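Long-range contact in phenylacetaldehyde dehydrogenase (Burkholderia cenocepacia, PDB 4O5H), which probably oxidises phenylacetaldehyde to phenylacetate with NAD+, as a member of the aldehyde dehydrogenase family: residues A[192-204]-A[490-502]. Numbering follows the deposited sequence.
Sequences AWKIAPALATGCT and RELGRAVIDQYTE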
ATOM      1  N   ALA A 192      -6.886 -18.510  -5.804  1.00 10.59           N
ATOM      2  CA  ALA A 192      -7.218 -17.888  -7.082  1.00 10.89           C
ATOM      3  C   ALA A 192      -7.150 -16.367  -6.997  1.00 11.10           C
ATOM      4  O   ALA A 192      -6.595 -15.710  -7.893  1.00 10.36           O
ATOM      5  CB  ALA A 192      -8.583 -18.328  -7.551  1.00 10.99           C
ATOM      6  N   TRP A 193      -7.709 -15.801  -5.932  1.00 11.90           N
ATOM      7  CA  TRP A 193      -7.671 -14.355  -5.784  1.00 12.87           C
ATOM      8  C   TRP A 193      -6.241 -13.802  -5.785  1.00 12.81           C
ATOM      9  O   TRP A 193      -6.028 -12.718  -6.284  1.00 12.81           O
ATOM     10  CB  TRP A 193      -8.321 -13.923  -4.506  1.00 13.43           C
ATOM     11  CG  TRP A 193      -9.771 -14.026  -4.514  1.00 15.13           C
ATOM     12  CD1 TRP A 193     -10.571 -14.552  -5.471  1.00 15.48           C
ATOM     13  CD2 TRP A 193     -10.615 -13.622  -3.472  1.00 17.88           C
ATOM     14  NE1 TRP A 193     -11.870 -14.498  -5.082  1.00 16.14           N
ATOM     15  CE2 TRP A 193     -11.926 -13.904  -3.860  1.00 17.97           C
ATOM     16  CE3 TRP A 193     -10.392 -12.950  -2.260  1.00 21.29           C
ATOM     17  CZ2 TRP A 193     -13.024 -13.587  -3.067  1.00 20.97           C
ATOM     18  CZ3 TRP A 193     -11.476 -12.617  -1.467  1.00 23.21           C
ATOM     19  CH2 TRP A 193     -12.783 -12.961  -1.871  1.00 23.12           C
ATOM     20  N   LYS A 194      -5.286 -14.526  -5.242  1.00 12.54           N
ATOM     21  CA  LYS A 194      -3.898 -14.036  -5.194  1.00 13.22           C
ATOM     22  C   LYS A 194      -3.158 -14.349  -6.469  1.00 12.50           C
ATOM     23  O   LYS A 194      -2.313 -13.587  -6.905  1.00 13.24           O
ATOM     24  CB  LYS A 194      -3.100 -14.697  -4.078  1.00 14.14           C
ATOM     25  CG  LYS A 194      -3.679 -14.617  -2.685  1.00 15.72           C
ATOM     26  CD  LYS A 194      -3.740 -13.237  -2.149  1.00 16.73           C
ATOM     27  CE  LYS A 194      -3.828 -13.260  -0.627  1.00 16.80           C
ATOM     28  NZ  LYS A 194      -4.633 -12.093  -0.190  1.00 17.07           N
ATOM     29  N   ILE A 195      -3.380 -15.519  -7.024  1.00 11.82           N
ATOM     30  CA  ILE A 195      -2.583 -15.959  -8.182  1.00 11.45           C
ATOM     31  C   ILE A 195      -3.066 -15.282  -9.481  1.00 10.91           C
ATOM     32  O   ILE A 195      -2.256 -14.898 -10.299  1.00  9.96           O
ATOM     33  CB  ILE A 195      -2.650 -17.502  -8.332  1.00 11.69           C
ATOM     34  CG1 ILE A 195      -1.937 -18.171  -7.157  1.00 11.72           C
ATOM     35  CG2 ILE A 195      -2.030 -17.971  -9.649  1.00 12.05           C
ATOM     36  CD1 ILE A 195      -2.173 -19.675  -7.106  1.00 11.96           C
ATOM     37  N   ALA A 196      -4.394 -15.160  -9.661  1.00 10.41           N
ATOM     38  CA  ALA A 196      -4.912 -14.726 -10.960  1.00 10.49           C
ATOM     39  C   ALA A 196      -4.414 -13.327 -11.382  1.00 10.67           C
ATOM     40  O   ALA A 196      -3.953 -13.153 -12.494  1.00 10.30           O
ATOM     41  CB  ALA A 196      -6.411 -14.844 -11.051  1.00 10.55           C
ATOM     42  N   PRO A 197      -4.441 -12.353 -10.474  1.00 10.79           N
ATOM     43  CA  PRO A 197      -3.979 -11.035 -10.885  1.00 10.98           C
ATOM     44  C   PRO A 197      -2.496 -11.012 -11.161  1.00 11.18           C
ATOM     45  O   PRO A 197      -2.036 -10.229 -11.996  1.00 11.26           O
ATOM     46  CB  PRO A 197      -4.305 -10.131  -9.693  1.00 11.14           C
ATOM     47  CG  PRO A 197      -5.182 -10.904  -8.791  1.00 11.08           C
ATOM     48  CD  PRO A 197      -5.066 -12.356  -9.151  1.00 10.95           C
ATOM     49  N   ALA A 198      -1.752 -11.852 -10.467  1.00 11.40           N
ATOM     50  CA  ALA A 198      -0.320 -12.013 -10.722  1.00 11.78           C
ATOM     51  C   ALA A 198      -0.035 -12.534 -12.108  1.00 11.84           C
ATOM     52  O   ALA A 198       0.785 -11.982 -12.832  1.00 12.91           O
ATOM     53  CB  ALA A 198       0.287 -12.939  -9.690  1.00 11.83           C
ATOM     54  N   LEU A 199      -0.744 -13.560 -12.521  1.00 11.38           N
ATOM     55  CA  LEU A 199      -0.566 -14.089 -13.837  1.00 11.46           C
ATOM     56  C   LEU A 199      -0.957 -13.104 -14.926  1.00 11.19           C
ATOM     57  O   LEU A 199      -0.274 -12.994 -15.959  1.00 11.71           O
ATOM     58  CB  LEU A 199      -1.337 -15.387 -13.990  1.00 11.80           C
ATOM     59  CG  LEU A 199      -0.974 -16.510 -13.002  1.00 12.01           C
ATOM     60  CD1 LEU A 199      -1.806 -17.742 -13.253  1.00 12.41           C
ATOM     61  CD2 LEU A 199       0.489 -16.875 -13.128  1.00 12.62           C
ATOM     62  N   ALA A 200      -2.045 -12.389 -14.700  1.00 10.62           N
ATOM     63  CA  ALA A 200      -2.553 -11.436 -15.696  1.00 10.59           C
ATOM     64  C   ALA A 200      -1.568 -10.311 -15.947  1.00 10.48           C
ATOM     65  O   ALA A 200      -1.452  -9.857 -17.055  1.00 10.76           O
ATOM     66  CB  ALA A 200      -3.881 -10.850 -15.209  1.00 10.63           C
ATOM     67  N   THR A 201      -0.859  -9.873 -14.895  1.00 10.25           N
ATOM     68  CA  THR A 201       0.085  -8.785 -15.006  1.00 10.60           C
ATOM     69  C   THR A 201       1.507  -9.210 -15.377  1.00 10.49           C
ATOM     70  O   THR A 201       2.377  -8.343 -15.641  1.00 10.95           O
ATOM     71  CB  THR A 201       0.180  -7.986 -13.694  1.00 10.60           C
ATOM     72  OG1 THR A 201       0.485  -8.866 -12.609  1.00 10.73           O
ATOM     73  CG2 THR A 201      -1.131  -7.310 -13.412  1.00 10.85           C
ATOM     74  N   GLY A 202       1.782 -10.500 -15.359  1.00 10.05           N
ATOM     75  CA  GLY A 202       3.137 -10.968 -15.713  1.00 10.20           C
ATOM     76  C   GLY A 202       4.039 -11.191 -14.510  1.00  9.97           C
ATOM     77  O   GLY A 202       5.236 -11.396 -14.659  1.00 10.39           O
ATOM     78  N   CYS A 203       3.471 -11.177 -13.315  1.00  9.69           N
ATOM     79  CA  CYS A 203       4.240 -11.537 -12.113  1.00  9.54           C
ATOM     80  C   CYS A 203       4.519 -13.071 -12.067  1.00  9.52           C
ATOM     81  O   CYS A 203       3.919 -13.835 -12.853  1.00  9.16           O
ATOM     82  CB  CYS A 203       3.455 -11.141 -10.873  1.00  9.48           C
ATOM     83  SG  CYS A 203       3.175  -9.358 -10.681  1.00  9.48           S
ATOM     84  N   THR A 204       5.361 -13.486 -11.131  1.00  9.32           N
ATOM     85  CA  THR A 204       5.474 -14.889 -10.747  1.00  9.50           C
ATOM     86  C   THR A 204       5.154 -14.981  -9.278  1.00  9.89           C
ATOM     87  O   THR A 204       5.081 -13.945  -8.599  1.00 10.11           O
ATOM     88  CB  THR A 204       6.883 -15.488 -11.045  1.00  9.43           C
ATOM     89  OG1 THR A 204       7.883 -14.783 -10.312  1.00  9.35           O
ATOM     90  CG2 THR A 204       7.167 -15.393 -12.503  1.00  9.62           C
ATOM     91  N   ARG A 490      -6.626  -3.858  -1.989  1.00 12.45           N
ATOM     92  CA  ARG A 490      -7.873  -4.414  -2.499  1.00 12.61           C
ATOM     93  C   ARG A 490      -7.646  -5.683  -3.311  1.00 13.44           C
ATOM     94  O   ARG A 490      -6.606  -5.835  -4.010  1.00 13.04           O
ATOM     95  CB  ARG A 490      -8.601  -3.391  -3.326  1.00 12.55           C
ATOM     96  CG  ARG A 490      -9.082  -2.171  -2.559  1.00 12.54           C
ATOM     97  CD  ARG A 490     -10.137  -2.517  -1.497  1.00 12.59           C
ATOM     98  NE  ARG A 490     -10.635  -1.378  -0.725  1.00 12.43           N
ATOM     99  CZ  ARG A 490     -10.180  -0.982   0.475  1.00 13.21           C
ATOM    100  NH1 ARG A 490      -9.189  -1.611   1.100  1.00 13.24           N
ATOM    101  NH2 ARG A 490     -10.721   0.064   1.069  1.00 13.15           N
ATOM    102  N   GLU A 491      -8.565  -6.638  -3.135  1.00 13.57           N
ATOM    103  CA  GLU A 491      -8.645  -7.817  -3.972  1.00 14.43           C
ATOM    104  C   GLU A 491      -9.685  -7.559  -5.029  1.00 12.99           C
ATOM    105  O   GLU A 491     -10.596  -6.796  -4.798  1.00 12.08           O
ATOM    106  CB  GLU A 491      -9.123  -9.020  -3.165  1.00 16.31           C
ATOM    107  CG  GLU A 491      -8.253  -9.445  -1.970  1.00 18.77           C
ATOM    108  CD  GLU A 491      -7.107 -10.358  -2.334  1.00 20.43           C
ATOM    109  OE1 GLU A 491      -6.578 -10.242  -3.473  1.00 23.88           O
ATOM    110  OE2 GLU A 491      -6.714 -11.171  -1.454  1.00 22.32           O
ATOM    111  N   LEU A 492      -9.567  -8.247  -6.170  1.00 12.36           N
ATOM    112  CA  LEU A 492     -10.581  -8.264  -7.245  1.00 11.89           C
ATOM    113  C   LEU A 492     -10.726  -6.949  -7.991  1.00 11.10           C
ATOM    114  O   LEU A 492     -10.207  -5.914  -7.605  1.00  9.67           O
ATOM    115  CB  LEU A 492     -11.926  -8.755  -6.713  1.00 12.24           C
ATOM    116  CG  LEU A 492     -11.900 -10.119  -6.011  1.00 12.87           C
ATOM    117  CD1 LEU A 492     -13.286 -10.467  -5.481  1.00 13.90           C
ATOM    118  CD2 LEU A 492     -11.470 -11.191  -6.993  1.00 13.48           C
ATOM    119  N   GLY A 493     -11.442  -7.018  -9.107  1.00 11.38           N
ATOM    120  CA  GLY A 493     -11.715  -5.843  -9.921  1.00 11.87           C
ATOM    121  C   GLY A 493     -10.525  -5.304 -10.664  1.00 12.70           C
ATOM    122  O   GLY A 493      -9.427  -5.882 -10.670  1.00 12.08           O
ATOM    123  N   ARG A 494     -10.741  -4.163 -11.290  1.00 13.95           N
ATOM    124  CA  ARG A 494      -9.653  -3.397 -11.868  1.00 15.11           C
ATOM    125  C   ARG A 494      -8.629  -3.009 -10.808  1.00 13.88           C
ATOM    126  O   ARG A 494      -7.423  -2.945 -11.090  1.00 13.22           O
ATOM    127  CB  ARG A 494     -10.212  -2.128 -12.522  1.00 18.09           C
ATOM    128  CG  ARG A 494      -9.192  -1.348 -13.299  1.00 21.31           C
ATOM    129  CD  ARG A 494      -9.908  -0.542 -14.362  1.00 26.37           C
ATOM    130  NE  ARG A 494     -10.899   0.325 -13.749  1.00 29.65           N
ATOM    131  CZ  ARG A 494     -10.614   1.517 -13.236  1.00 37.08           C
ATOM    132  NH1 ARG A 494      -9.361   1.980 -13.256  1.00 38.87           N
ATOM    133  NH2 ARG A 494     -11.584   2.275 -12.711  1.00 41.91           N
ATOM    134  N   ALA A 495      -9.088  -2.754  -9.595  1.00 12.63           N
ATOM    135  CA  ALA A 495      -8.180  -2.302  -8.520  1.00 12.47           C
ATOM    136  C   ALA A 495      -7.028  -3.266  -8.288  1.00 12.30           C
ATOM    137  O   ALA A 495      -5.873  -2.850  -8.146  1.00 12.07           O
ATOM    138  CB  ALA A 495      -8.948  -2.057  -7.238  1.00 12.34           C
ATOM    139  N   VAL A 496      -7.308  -4.558  -8.227  1.00 12.51           N
ATOM    140  CA  VAL A 496      -6.231  -5.502  -7.825  1.00 13.24           C
ATOM    141  C   VAL A 496      -5.184  -5.554  -8.908  1.00 13.83           C
ATOM    142  O   VAL A 496      -3.987  -5.627  -8.638  1.00 13.71           O
ATOM    143  CB  VAL A 496      -6.763  -6.917  -7.451  1.00 13.23           C
ATOM    144  CG1 VAL A 496      -7.289  -7.659  -8.677  1.00 13.43           C
ATOM    145  CG2 VAL A 496      -5.697  -7.727  -6.765  1.00 13.15           C
ATOM    146  N   ILE A 497      -5.622  -5.452 -10.153  1.00 15.33           N
ATOM    147  CA  ILE A 497      -4.701  -5.433 -11.271  1.00 16.81           C
ATOM    148  C   ILE A 497      -3.684  -4.317 -11.112  1.00 17.90           C
ATOM    149  O   ILE A 497      -2.447  -4.516 -11.206  1.00 18.95           O
ATOM    150  CB  ILE A 497      -5.476  -5.321 -12.620  1.00 17.16           C
ATOM    151  CG1 ILE A 497      -6.243  -6.625 -12.886  1.00 17.79           C
ATOM    152  CG2 ILE A 497      -4.557  -4.988 -13.764  1.00 17.63           C
ATOM    153  CD1 ILE A 497      -5.386  -7.844 -13.261  1.00 17.96           C
ATOM    154  N   ASP A 498      -4.165  -3.121 -10.846  1.00 20.96           N
ATOM    155  CA  ASP A 498      -3.240  -2.006 -10.625  1.00 22.35           C
ATOM    156  C   ASP A 498      -2.299  -2.267  -9.455  1.00 20.79           C
ATOM    157  O   ASP A 498      -1.165  -1.832  -9.459  1.00 22.03           O
ATOM    158  CB  ASP A 498      -3.995  -0.672 -10.424  1.00 25.42           C
ATOM    159  CG  ASP A 498      -4.759  -0.215 -11.692  1.00 29.94           C
ATOM    160  OD1 ASP A 498      -4.359  -0.546 -12.842  1.00 29.73           O
ATOM    161  OD2 ASP A 498      -5.799   0.480 -11.513  1.00 35.97           O
ATOM    162  N   GLN A 499      -2.767  -2.968  -8.440  1.00 19.09           N
ATOM    163  CA  GLN A 499      -1.933  -3.267  -7.282  1.00 17.27           C
ATOM    164  C   GLN A 499      -0.903  -4.372  -7.491  1.00 15.61           C
ATOM    165  O   GLN A 499      -0.082  -4.608  -6.617  1.00 16.06           O
ATOM    166  CB  GLN A 499      -2.835  -3.561  -6.077  1.00 18.94           C
ATOM    167  CG  GLN A 499      -3.652  -2.303  -5.710  1.00 20.78           C
ATOM    168  CD  GLN A 499      -4.484  -2.450  -4.429  1.00 22.62           C
ATOM    169  OE1 GLN A 499      -4.206  -3.333  -3.606  1.00 22.55           O
ATOM    170  NE2 GLN A 499      -5.505  -1.588  -4.271  1.00 21.99           N
ATOM    171  N   TYR A 500      -0.961  -5.070  -8.619  1.00 13.47           N
ATOM    172  CA  TYR A 500       0.099  -6.032  -8.991  1.00 13.25           C
ATOM    173  C   TYR A 500       1.030  -5.445 -10.065  1.00 12.94           C
ATOM    174  O   TYR A 500       1.854  -6.156 -10.643  1.00 12.88           O
ATOM    175  CB  TYR A 500      -0.502  -7.343  -9.474  1.00 13.50           C
ATOM    176  CG  TYR A 500      -0.916  -8.277  -8.354  1.00 13.78           C
ATOM    177  CD1 TYR A 500      -2.032  -8.013  -7.573  1.00 13.73           C
ATOM    178  CD2 TYR A 500      -0.206  -9.428  -8.099  1.00 14.85           C
ATOM    179  CE1 TYR A 500      -2.416  -8.866  -6.535  1.00 13.83           C
ATOM    180  CE2 TYR A 500      -0.591 -10.307  -7.075  1.00 15.51           C
ATOM    181  CZ  TYR A 500      -1.700 -10.004  -6.294  1.00 15.09           C
ATOM    182  OH  TYR A 500      -2.059 -10.872  -5.288  1.00 15.96           O
ATOM    183  N   THR A 501       0.874  -4.144 -10.341  1.00 12.39           N
ATOM    184  CA  THR A 501       1.780  -3.439 -11.198  1.00 12.45           C
ATOM    185  C   THR A 501       2.518  -2.341 -10.436  1.00 12.44           C
ATOM    186  O   THR A 501       2.094  -1.923  -9.376  1.00 11.84           O
ATOM    187  CB  THR A 501       1.085  -2.783 -12.391  1.00 12.45           C
ATOM    188  OG1 THR A 501       0.230  -1.745 -11.942  1.00 12.90           O
ATOM    189  CG2 THR A 501       0.322  -3.792 -13.202  1.00 12.71           C
ATOM    190  N   GLU A 502       3.660  -1.940 -11.000  1.00 12.98           N
ATOM    191  CA  GLU A 502       4.472  -0.849 -10.510  1.00 13.54           C
ATOM    192  C   GLU A 502       4.555   0.158 -11.664  1.00 13.21           C
ATOM    193  O   GLU A 502       4.823  -0.211 -12.800  1.00 12.76           O
ATOM    194  CB  GLU A 502       5.859  -1.370 -10.125  1.00 14.89           C
ATOM    195  CG  GLU A 502       6.750  -0.352  -9.410  1.00 15.89           C
ATOM    196  CD  GLU A 502       6.494  -0.208  -7.942  1.00 15.97           C
ATOM    197  OE1 GLU A 502       6.043  -1.193  -7.320  1.00 17.18           O
ATOM    198  OE2 GLU A 502       6.834   0.862  -7.376  1.00 16.13           O
TER
HETATM  199  O   HOH W   1      -7.806 -10.502  -6.069  1.00 18.70           O
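K194 and E491 form a salt bridge between helix 187-201 and segment 490-502: NZ of K194 lies 2.6 Å from OE2 of E491, on the syn side and 25° out of the carboxylate plane. The lysine bends at chi2 (-65°) and again at chi4, which carries NZ to the carboxylate, and NZ also bonds T260 on strand 256-260. E283 OE1 lies close to E491 OE2 with like charge and makes a long, weak ion pair with K194 NZ, so the lysine lies near both carboxylates.

The other carboxylate oxygen is served by water. One molecule donates to E491 OE1 (2.9 Å) and to W193 O (2.8 Å), and accepts from L492 N. W193 O is a carbonyl left without its helical N-H partner, because P197 has no N-H to give, and the water takes that place.

Apolar packing continues along the helix. L492 CD2 sits over the five-membered ring of W193, 3.9 Å from its centroid, and P197 CB lies 18° off the normal of the Y500 ring, a second CH-pi contact. Beyond it, I497 CD1 meets A200 CB at 3.9 Å.

In this Rossmann-like part of the aldehyde dehydrogenase fold, the water thus makes up for the amide that P197 lacks, while the K194-E491 pair ties the segments by charge, and both oxygens of the E491 carboxylate are thereby engaged.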